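Local coordinates for protein chintase (Rhizomucor miehei, PDB 5YUQ) that probably hydrolyses internal glycosidic bonds of chitin as a fungal family 18 endochitinase whose active site is a true tunnel, at residues S5-D10 against G346-S351; N127-F132 against D167-T172; A191-P196 against T249-P254. All blocks are in the same frame, centred on the assembly; numbering follows the deposited sequence.

Contact 1: residues S5-D10 against G346-S351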
loop_
_atom_site.group_PDB
_atom_site.type_symbol
_atom_site.label_atom_id
_atom_site.label_comp_id
_atom_site.label_asym_id
_atom_site.label_seq_id
_atom_site.Cartn_x
_atom_site.Cartn_y
_atom_site.Cartn_z
ATOM N N SER A 5 -9.194 -7.739 -0.160
ATOM C CA SER A 5 -9.137 -6.958 1.066
ATOM C C SER A 5 -9.117 -5.493 0.713
ATOM O O SER A 5 -8.431 -5.080 -0.211
ATOM C CB SER A 5 -7.877 -7.290 1.843
ATOM O OG SER A 5 -7.866 -8.667 2.193
ATOM N N ALA A 6 -9.880 -4.703 1.456
ATOM C CA ALA A 6 -9.981 -3.284 1.169
ATOM C C ALA A 6 -9.520 -2.488 2.370
ATOM O O ALA A 6 -10.059 -2.649 3.466
ATOM C CB ALA A 6 -11.424 -2.933 0.840
ATOM N N TYR A 7 -8.537 -1.614 2.166
ATOM C CA TYR A 7 -8.176 -0.661 3.205
ATOM C C TYR A 7 -9.206 0.452 3.271
ATOM O O TYR A 7 -9.648 0.967 2.244
ATOM C CB TYR A 7 -6.800 -0.056 2.936
ATOM C CG TYR A 7 -5.669 -0.963 3.350
ATOM C CD1 TYR A 7 -5.143 -1.885 2.460
ATOM C CD2 TYR A 7 -5.133 -0.904 4.632
ATOM C CE1 TYR A 7 -4.104 -2.727 2.832
ATOM C CE2 TYR A 7 -4.068 -1.735 5.010
ATOM C CZ TYR A 7 -3.577 -2.650 4.108
ATOM O OH TYR A 7 -2.546 -3.481 4.479
ATOM N N VAL A 8 -9.600 0.801 4.490
ATOM C CA VAL A 8 -10.357 2.019 4.728
ATOM C C VAL A 8 -9.537 2.823 5.713
ATOM O O VAL A 8 -8.776 2.254 6.503
ATOM C CB VAL A 8 -11.751 1.732 5.296
ATOM C CG1 VAL A 8 -12.562 0.927 4.293
ATOM C CG2 VAL A 8 -11.667 1.008 6.641
ATOM N N VAL A 9 -9.664 4.142 5.654
ATOM C CA VAL A 9 -8.805 5.007 6.448
ATOM C C VAL A 9 -9.589 5.798 7.489
ATOM O O VAL A 9 -10.672 6.306 7.215
ATOM C CB VAL A 9 -7.934 5.943 5.558
ATOM C CG1 VAL A 9 -7.032 5.113 4.645
ATOM C CG2 VAL A 9 -8.799 6.906 4.732
ATOM N N ASP A 10 -9.027 5.879 8.690
ATOM C CA ASP A 10 -9.706 6.485 9.834
ATOM C C ASP A 10 -10.124 7.929 9.575
ATOM O O ASP A 10 -11.167 8.380 10.055
ATOM C CB ASP A 10 -8.794 6.416 11.055
ATOM C CG ASP A 10 -9.486 6.845 12.323
ATOM O OD1 ASP A 10 -10.166 5.993 12.948
ATOM O OD2 ASP A 10 -9.341 8.025 12.708
ATOM N N GLY A 346 -4.612 -13.366 -3.358
ATOM C CA GLY A 346 -5.653 -12.393 -3.597
ATOM C C GLY A 346 -5.087 -11.046 -3.976
ATOM O O GLY A 346 -3.924 -10.922 -4.367
ATOM N N VAL A 347 -5.904 -10.018 -3.821
ATOM C CA VAL A 347 -5.507 -8.664 -4.070
ATOM C C VAL A 347 -6.031 -7.810 -2.946
ATOM O O VAL A 347 -6.951 -8.169 -2.253
ATOM C CB VAL A 347 -6.132 -8.110 -5.384
ATOM C CG1 VAL A 347 -5.621 -8.854 -6.576
ATOM C CG2 VAL A 347 -7.656 -8.055 -5.261
ATOM N N MET A 348 -5.378 -6.661 -2.767
ATOM C CA MET A 348 -5.905 -5.691 -1.822
ATOM C C MET A 348 -5.877 -4.338 -2.490
ATOM O O MET A 348 -5.185 -4.157 -3.485
ATOM C CB MET A 348 -5.149 -5.695 -0.480
ATOM C CG MET A 348 -3.662 -5.327 -0.533
ATOM S SD MET A 348 -3.394 -3.534 -0.593
ATOM C CE MET A 348 -1.673 -3.465 -0.092
ATOM N N LEU A 349 -6.613 -3.387 -1.933
ATOM C CA LEU A 349 -6.715 -2.077 -2.552
ATOM C C LEU A 349 -6.481 -0.966 -1.542
ATOM O O LEU A 349 -6.897 -1.069 -0.386
ATOM C CB LEU A 349 -8.079 -1.908 -3.229
ATOM C CG LEU A 349 -9.302 -1.884 -2.309
ATOM C CD1 LEU A 349 -9.725 -0.442 -2.038
ATOM C CD2 LEU A 349 -10.459 -2.674 -2.897
ATOM N N TRP A 350 -5.806 0.085 -1.995
ATOM C CA TRP A 350 -5.660 1.316 -1.229
ATOM C C TRP A 350 -6.212 2.483 -2.039
ATOM O O TRP A 350 -5.650 2.816 -3.081
ATOM C CB TRP A 350 -4.179 1.612 -0.913
ATOM C CG TRP A 350 -4.070 2.875 -0.116
ATOM C CD1 TRP A 350 -4.098 4.161 -0.594
ATOM C CD2 TRP A 350 -3.993 2.974 1.300
ATOM N NE1 TRP A 350 -4.025 5.051 0.450
ATOM C CE2 TRP A 350 -3.956 4.344 1.626
ATOM C CE3 TRP A 350 -3.931 2.033 2.335
ATOM C CZ2 TRP A 350 -3.871 4.792 2.943
ATOM C CZ3 TRP A 350 -3.847 2.478 3.635
ATOM C CH2 TRP A 350 -3.819 3.842 3.931
ATOM N N SER A 351 -7.296 3.122 -1.596
ATOM C CA SER A 351 -8.134 2.700 -0.480
ATOM C C SER A 351 -9.594 2.925 -0.895
ATOM O O SER A 351 -9.876 3.619 -1.881
ATOM C CB SER A 351 -7.788 3.482 0.792
ATOM O OG SER A 351 -7.841 4.880 0.544
HETATM O O HOH W 1 -6.676 -9.973 0.127
#
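S5 pairs with M348 and A6 with L349 in parallel register, the axes of strands 5-9 and 346-350 coming within 4.8 Å of each other. In the TIM barrel of family 18 glycosyl hydrolases this is the seam where the first strand meets the eighth and closes the cylinder. Within these residues three backbone bonds join the strands: S5 N to V347 O, L349 N to S5 O, and Y7 N to L349 O; a backbone bond between Y7 and L352 continues the seam. The CA of M348 also sits against S5 O, a CA-H...O contact of 3.1 Å.

S5 and M348 point to the barrel interior, where the serine keeps its hydroxyl satisfied by H24 and by a water that bridges to V347 O. A6 and L349 turn to the other face, A6 CB resting on L349 CD2 3.9 Å away, and alanine is small enough to let the leucine fork lie beside it. Y7 contributes more to the contact than any other residue. M348 SD lies at the edge of the Y7 ring, 3.6 Å from Y7 CE1, a Met-aromatic contact; the methionine chain turns about its CB-CG bond (chi2 81°), which brings SD to the ring. W350 crosses the tyrosine at about a right angle along the side chains, CE3 meeting Y7 CB at 3.6 Å; the two ring planes are inclined at 48°. The tyrosine OH is held by N103. A cis peptide joins W350 to S351, as in relatives where this tryptophan floors the substrate subsite beside the scissile bond. Branched V9 fits against the indole: its CG1 touches W350 CH2 at 3.5 Å.

Contact 2: residues N127-F132 against D167-T172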
loop_
_atom_site.group_PDB
_atom_site.type_symbol
_atom_site.label_atom_id
_atom_site.label_comp_id
_atom_site.label_asym_id
_atom_site.label_seq_id
_atom_site.Cartn_x
_atom_site.Cartn_y
_atom_site.Cartn_z
ATOM N N ASN A 127 13.313 -9.155 14.370
ATOM C CA ASN A 127 12.458 -8.736 15.476
ATOM C C ASN A 127 11.003 -8.638 15.051
ATOM O O ASN A 127 10.098 -8.893 15.845
ATOM C CB ASN A 127 12.932 -7.391 16.043
ATOM C CG ASN A 127 14.236 -7.510 16.812
ATOM O OD1 ASN A 127 14.648 -8.609 17.200
ATOM N ND2 ASN A 127 14.880 -6.378 17.049
ATOM N N TYR A 128 10.786 -8.262 13.795
ATOM C CA TYR A 128 9.445 -8.220 13.220
ATOM C C TYR A 128 8.848 -9.614 13.243
ATOM O O TYR A 128 7.696 -9.806 13.626
ATOM C CB TYR A 128 9.535 -7.752 11.772
ATOM C CG TYR A 128 8.338 -7.046 11.181
ATOM C CD1 TYR A 128 7.210 -6.731 11.932
ATOM C CD2 TYR A 128 8.355 -6.685 9.846
ATOM C CE1 TYR A 128 6.127 -6.046 11.342
ATOM C CE2 TYR A 128 7.292 -6.009 9.253
ATOM C CZ TYR A 128 6.183 -5.707 10.003
ATOM O OH TYR A 128 5.153 -5.035 9.391
ATOM N N LEU A 129 9.639 -10.604 12.835
ATOM C CA LEU A 129 9.173 -11.985 12.883
ATOM C C LEU A 129 8.913 -12.418 14.321
ATOM O O LEU A 129 7.912 -13.082 14.598
ATOM C CB LEU A 129 10.169 -12.929 12.201
ATOM C CG LEU A 129 9.759 -14.407 12.203
ATOM C CD1 LEU A 129 8.355 -14.560 11.630
ATOM C CD2 LEU A 129 10.754 -15.212 11.398
ATOM N N LYS A 130 9.795 -12.019 15.235
ATOM C CA LYS A 130 9.588 -12.326 16.647
ATOM C C LYS A 130 8.244 -11.776 17.108
ATOM O O LYS A 130 7.520 -12.431 17.850
ATOM C CB LYS A 130 10.710 -11.749 17.503
ATOM C CG LYS A 130 10.914 -12.527 18.781
ATOM C CD LYS A 130 12.137 -12.050 19.546
ATOM C CE LYS A 130 12.383 -12.949 20.761
ATOM N NZ LYS A 130 13.264 -12.325 21.798
ATOM N N LEU A 131 7.917 -10.576 16.653
ATOM C CA LEU A 131 6.629 -9.977 16.975
ATOM C C LEU A 131 5.468 -10.818 16.462
ATOM O O LEU A 131 4.515 -11.069 17.195
ATOM C CB LEU A 131 6.553 -8.560 16.411
ATOM C CG LEU A 131 5.202 -7.853 16.534
ATOM C CD1 LEU A 131 4.785 -7.754 17.986
ATOM C CD2 LEU A 131 5.321 -6.476 15.909
ATOM N N PHE A 132 5.532 -11.260 15.211
ATOM C CA PHE A 132 4.454 -12.083 14.681
ATOM C C PHE A 132 4.334 -13.402 15.426
ATOM O O PHE A 132 3.230 -13.892 15.662
ATOM C CB PHE A 132 4.645 -12.336 13.191
ATOM C CG PHE A 132 4.057 -11.268 12.322
ATOM C CD1 PHE A 132 2.683 -11.133 12.208
ATOM C CD2 PHE A 132 4.878 -10.410 11.615
ATOM C CE1 PHE A 132 2.129 -10.147 11.394
ATOM C CE2 PHE A 132 4.333 -9.420 10.794
ATOM C CZ PHE A 132 2.950 -9.297 10.685
ATOM N N ASP A 167 12.223 -19.406 7.082
ATOM C CA ASP A 167 10.971 -20.025 6.650
ATOM C C ASP A 167 9.884 -19.957 7.710
ATOM O O ASP A 167 8.750 -20.354 7.470
ATOM C CB ASP A 167 11.149 -21.416 5.994
ATOM C CG ASP A 167 11.482 -22.528 6.974
ATOM O OD1 ASP A 167 11.243 -22.404 8.196
ATOM O OD2 ASP A 167 11.966 -23.571 6.482
ATOM N N ASN A 168 10.223 -19.409 8.873
ATOM C CA ASN A 168 9.203 -19.123 9.865
ATOM C C ASN A 168 8.347 -17.922 9.487
ATOM O O ASN A 168 7.291 -17.707 10.074
ATOM C CB ASN A 168 9.824 -18.930 11.243
ATOM C CG ASN A 168 10.237 -20.244 11.871
ATOM O OD1 ASN A 168 9.443 -20.883 12.559
ATOM N ND2 ASN A 168 11.473 -20.662 11.619
ATOM N N TRP A 169 8.789 -17.138 8.511
ATOM C CA TRP A 169 7.924 -16.074 8.007
ATOM C C TRP A 169 6.667 -16.687 7.414
ATOM O O TRP A 169 5.557 -16.366 7.821
ATOM C CB TRP A 169 8.656 -15.207 6.975
ATOM C CG TRP A 169 9.410 -14.074 7.595
ATOM C CD1 TRP A 169 10.766 -13.955 7.727
ATOM C CD2 TRP A 169 8.842 -12.889 8.160
ATOM N NE1 TRP A 169 11.075 -12.766 8.353
ATOM C CE2 TRP A 169 9.913 -12.090 8.621
ATOM C CE3 TRP A 169 7.534 -12.427 8.327
ATOM C CZ2 TRP A 169 9.711 -10.855 9.239
ATOM C CZ3 TRP A 169 7.331 -11.195 8.929
ATOM C CH2 TRP A 169 8.414 -10.425 9.388
ATOM N N ALA A 170 6.847 -17.589 6.458
ATOM C CA ALA A 170 5.709 -18.191 5.775
ATOM C C ALA A 170 4.880 -19.063 6.719
ATOM O O ALA A 170 3.665 -19.160 6.569
ATOM C CB ALA A 170 6.180 -19.003 4.568
ATOM N N SER A 171 5.518 -19.690 7.705
ATOM C CA SER A 171 4.756 -20.562 8.596
ATOM C C SER A 171 4.015 -19.830 9.715
ATOM O O SER A 171 3.183 -20.421 10.404
ATOM C CB SER A 171 5.638 -21.671 9.176
ATOM O OG SER A 171 6.593 -21.141 10.079
ATOM N N THR A 172 4.288 -18.539 9.877
ATOM C CA THR A 172 3.694 -17.783 10.977
ATOM C C THR A 172 2.683 -16.775 10.475
ATOM O O THR A 172 1.619 -16.607 11.065
ATOM C CB THR A 172 4.771 -17.021 11.777
ATOM O OG1 THR A 172 5.755 -17.951 12.249
ATOM C CG2 THR A 172 4.153 -16.304 12.973
#
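L129 lies alongside W169, the two side chains pointing opposite ways, and together they form the middle of an aromatic and aliphatic cluster in the helical layer of the TIM barrel, where helix 124-139 meets the short, weakly bonded helix 168-172. The helix axes run 26° apart and come no closer than 10.2 Å, a separation bridged here by leucine and aromatic side chains.

W169 leaves its backbone with CG beside the backbone N (chi1 -88°), which swings the indole toward the longer helix. Beyond CB, the five-membered ring is covered by L129: the CD2 methyl stands 4.0 Å from the ring centroid, almost on the normal, a CH-pi contact. Further out, CE2 and CZ2 lie beneath L129 CB, which is 3.6 Å from W169 CZ2, while CD2 and CE3 of the indole meet the other methyl, CD1. At the far rim W169 CZ3 touches F132 CD2 at 3.7 Å. CH2 meets Y128 CB, and the indole edge is turned toward the tyrosine face in an offset edge-to-face pair with planes at 79°. F154 adds another ring beside both, and Y128 OH bonds to T147 and to W106 N, deeper in the barrel.

Threonine suits position 172 because both its branches are used. CG2 packs against F132 CB and O. T172 OG1 donates back to N168 O at 2.7 Å.

Contact 3: residues A191-P196 against T249-P254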
loop_
_atom_site.group_PDB
_atom_site.type_symbol
_atom_site.label_atom_id
_atom_site.label_comp_id
_atom_site.label_asym_id
_atom_site.label_seq_id
_atom_site.Cartn_x
_atom_site.Cartn_y
_atom_site.Cartn_z
ATOM N N ALA A 191 9.427 10.066 -15.684
ATOM C CA ALA A 191 8.128 9.595 -15.231
ATOM C C ALA A 191 8.073 8.082 -15.381
ATOM O O ALA A 191 8.691 7.511 -16.277
ATOM C CB ALA A 191 7.026 10.238 -16.047
ATOM N N GLY A 192 7.318 7.432 -14.507
ATOM C CA GLY A 192 7.058 6.014 -14.644
ATOM C C GLY A 192 5.680 5.752 -14.097
ATOM O O GLY A 192 5.012 6.668 -13.636
ATOM N N ALA A 193 5.237 4.503 -14.130
ATOM C CA ALA A 193 3.903 4.217 -13.633
ATOM C C ALA A 193 3.849 4.221 -12.102
ATOM O O ALA A 193 4.826 3.885 -11.422
ATOM C CB ALA A 193 3.386 2.889 -14.193
ATOM N N ASN A 194 2.693 4.605 -11.564
ATOM C CA ASN A 194 2.468 4.545 -10.128
ATOM C C ASN A 194 2.467 3.097 -9.669
ATOM O O ASN A 194 3.065 2.735 -8.653
ATOM C CB ASN A 194 1.111 5.180 -9.808
ATOM C CG ASN A 194 0.770 5.124 -8.340
ATOM O OD1 ASN A 194 1.627 5.327 -7.480
ATOM N ND2 ASN A 194 -0.496 4.853 -8.041
ATOM N N ALA A 195 1.764 2.273 -10.433
ATOM C CA ALA A 195 1.596 0.872 -10.092
ATOM C C ALA A 195 1.799 0.024 -11.333
ATOM O O ALA A 195 0.868 -0.618 -11.808
ATOM C CB ALA A 195 0.223 0.649 -9.514
ATOM N N PRO A 196 3.027 0.012 -11.863
ATOM C CA PRO A 196 3.255 -0.784 -13.069
ATOM C C PRO A 196 3.051 -2.257 -12.785
ATOM O O PRO A 196 3.441 -2.728 -11.712
ATOM C CB PRO A 196 4.726 -0.528 -13.388
ATOM C CG PRO A 196 5.351 -0.143 -12.076
ATOM C CD PRO A 196 4.274 0.578 -11.314
ATOM N N THR A 249 6.189 10.366 -27.596
ATOM C CA THR A 249 7.126 10.333 -26.474
ATOM C C THR A 249 6.961 9.120 -25.576
ATOM O O THR A 249 7.928 8.661 -24.971
ATOM C CB THR A 249 7.003 11.566 -25.580
ATOM O OG1 THR A 249 5.708 11.581 -24.974
ATOM C CG2 THR A 249 7.227 12.843 -26.380
ATOM N N GLY A 250 5.738 8.617 -25.471
ATOM C CA GLY A 250 5.445 7.591 -24.491
ATOM C C GLY A 250 5.431 8.219 -23.111
ATOM O O GLY A 250 5.478 9.449 -22.971
ATOM N N LEU A 251 5.380 7.371 -22.090
ATOM C CA LEU A 251 5.273 7.817 -20.707
ATOM C C LEU A 251 6.609 8.227 -20.108
ATOM O O LEU A 251 6.671 9.131 -19.276
ATOM C CB LEU A 251 4.666 6.687 -19.861
ATOM C CG LEU A 251 4.729 6.808 -18.333
ATOM C CD1 LEU A 251 3.884 7.978 -17.844
ATOM C CD2 LEU A 251 4.272 5.499 -17.672
ATOM N N TYR A 252 7.679 7.553 -20.517
ATOM C CA TYR A 252 8.928 7.594 -19.756
ATOM C C TYR A 252 9.811 8.786 -20.105
ATOM O O TYR A 252 10.926 8.631 -20.600
ATOM C CB TYR A 252 9.672 6.265 -19.921
ATOM C CG TYR A 252 8.822 5.090 -19.483
ATOM C CD1 TYR A 252 8.670 4.784 -18.138
ATOM C CD2 TYR A 252 8.147 4.310 -20.414
ATOM C CE1 TYR A 252 7.881 3.722 -17.728
ATOM C CE2 TYR A 252 7.348 3.247 -20.016
ATOM C CZ TYR A 252 7.223 2.962 -18.672
ATOM O OH TYR A 252 6.444 1.908 -18.268
ATOM N N VAL A 253 9.300 9.978 -19.820
ATOM C CA VAL A 253 9.966 11.219 -20.195
ATOM C C VAL A 253 10.545 11.916 -18.975
ATOM O O VAL A 253 10.118 11.659 -17.850
ATOM C CB VAL A 253 8.975 12.172 -20.897
ATOM C CG1 VAL A 253 8.409 11.515 -22.141
ATOM C CG2 VAL A 253 7.851 12.573 -19.946
ATOM N N PRO A 254 11.535 12.793 -19.185
ATOM C CA PRO A 254 12.149 13.462 -18.035
ATOM C C PRO A 254 11.149 14.303 -17.243
ATOM O O PRO A 254 10.284 14.961 -17.832
ATOM C CB PRO A 254 13.211 14.350 -18.688
ATOM C CG PRO A 254 13.583 13.598 -19.921
ATOM C CD PRO A 254 12.283 13.048 -20.428
#
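A191 O and G192 CA approach the Y252 ring obliquely, A191 O coming to 3.3 Å from Y252 CD1 and G192 CA to 3.9 Å from Y252 CE1. Over one face of the same ring lies the CD2 methyl of its own neighbour L251, 3.9 Å above the plane and displaced toward the rim. L251 CD2 does double duty, since it also touches the backbone of the other segment, reaching A193 N at 3.8 Å. Its chain gets there with CG anti to the backbone N (chi1 167°).

Both segments are irregular. Residues 191-196 belong to the loop after strand 175-178, the sixth of the barrel, and 249-254 to the excursion after strand 228-240, the seventh. That excursion, with strands 302-307, 312-317 and 322-325, is consistent with the alpha+beta insertion domain of many family 18 chitinases, which walls one side of the substrate groove. Here a loop of the barrel docks on this probable domain. V323 of strand 322-325 backs both A191 and L251, and Y252 OH makes a weak bond to D307.

Y252 is the centre of an inverse gamma turn, in which V253 N bonds back to L251 O. Just past the turn, V253 O accepts from A191 N at 2.8 Å, a bond nearly straight at 162° but with the donor tilted from the carbonyl plane. A small alanine suits the close fit, for A191 CB is pressed 3.4 Å from L251 O. A191 O is buried without a hydrogen-bonding partner in the model; it has a CA-H...O contact with Y252, whose CA is 3.5 Å from A191 O.

Contact 1 closes the barrel about 8 Å from the centre of the chain, and the other two contacts are nested in the long loop it closes. Contact 2 lies in the outer helical layer, and contact 3 joins a barrel loop to the probable insertion domain; their centres are about 23 Å and 25 Å from that of contact 1. Contacts 2 and 3 lie on opposite sides of the chain's centre, their centres about 36 Å apart. No two of them touch. Contacts 1 and 2 both reach strand 101-105 and the residue after it, through Y7 to N103 and Y128 to W106; family 18 enzymes carry their catalytic motif there, so probably this one does too.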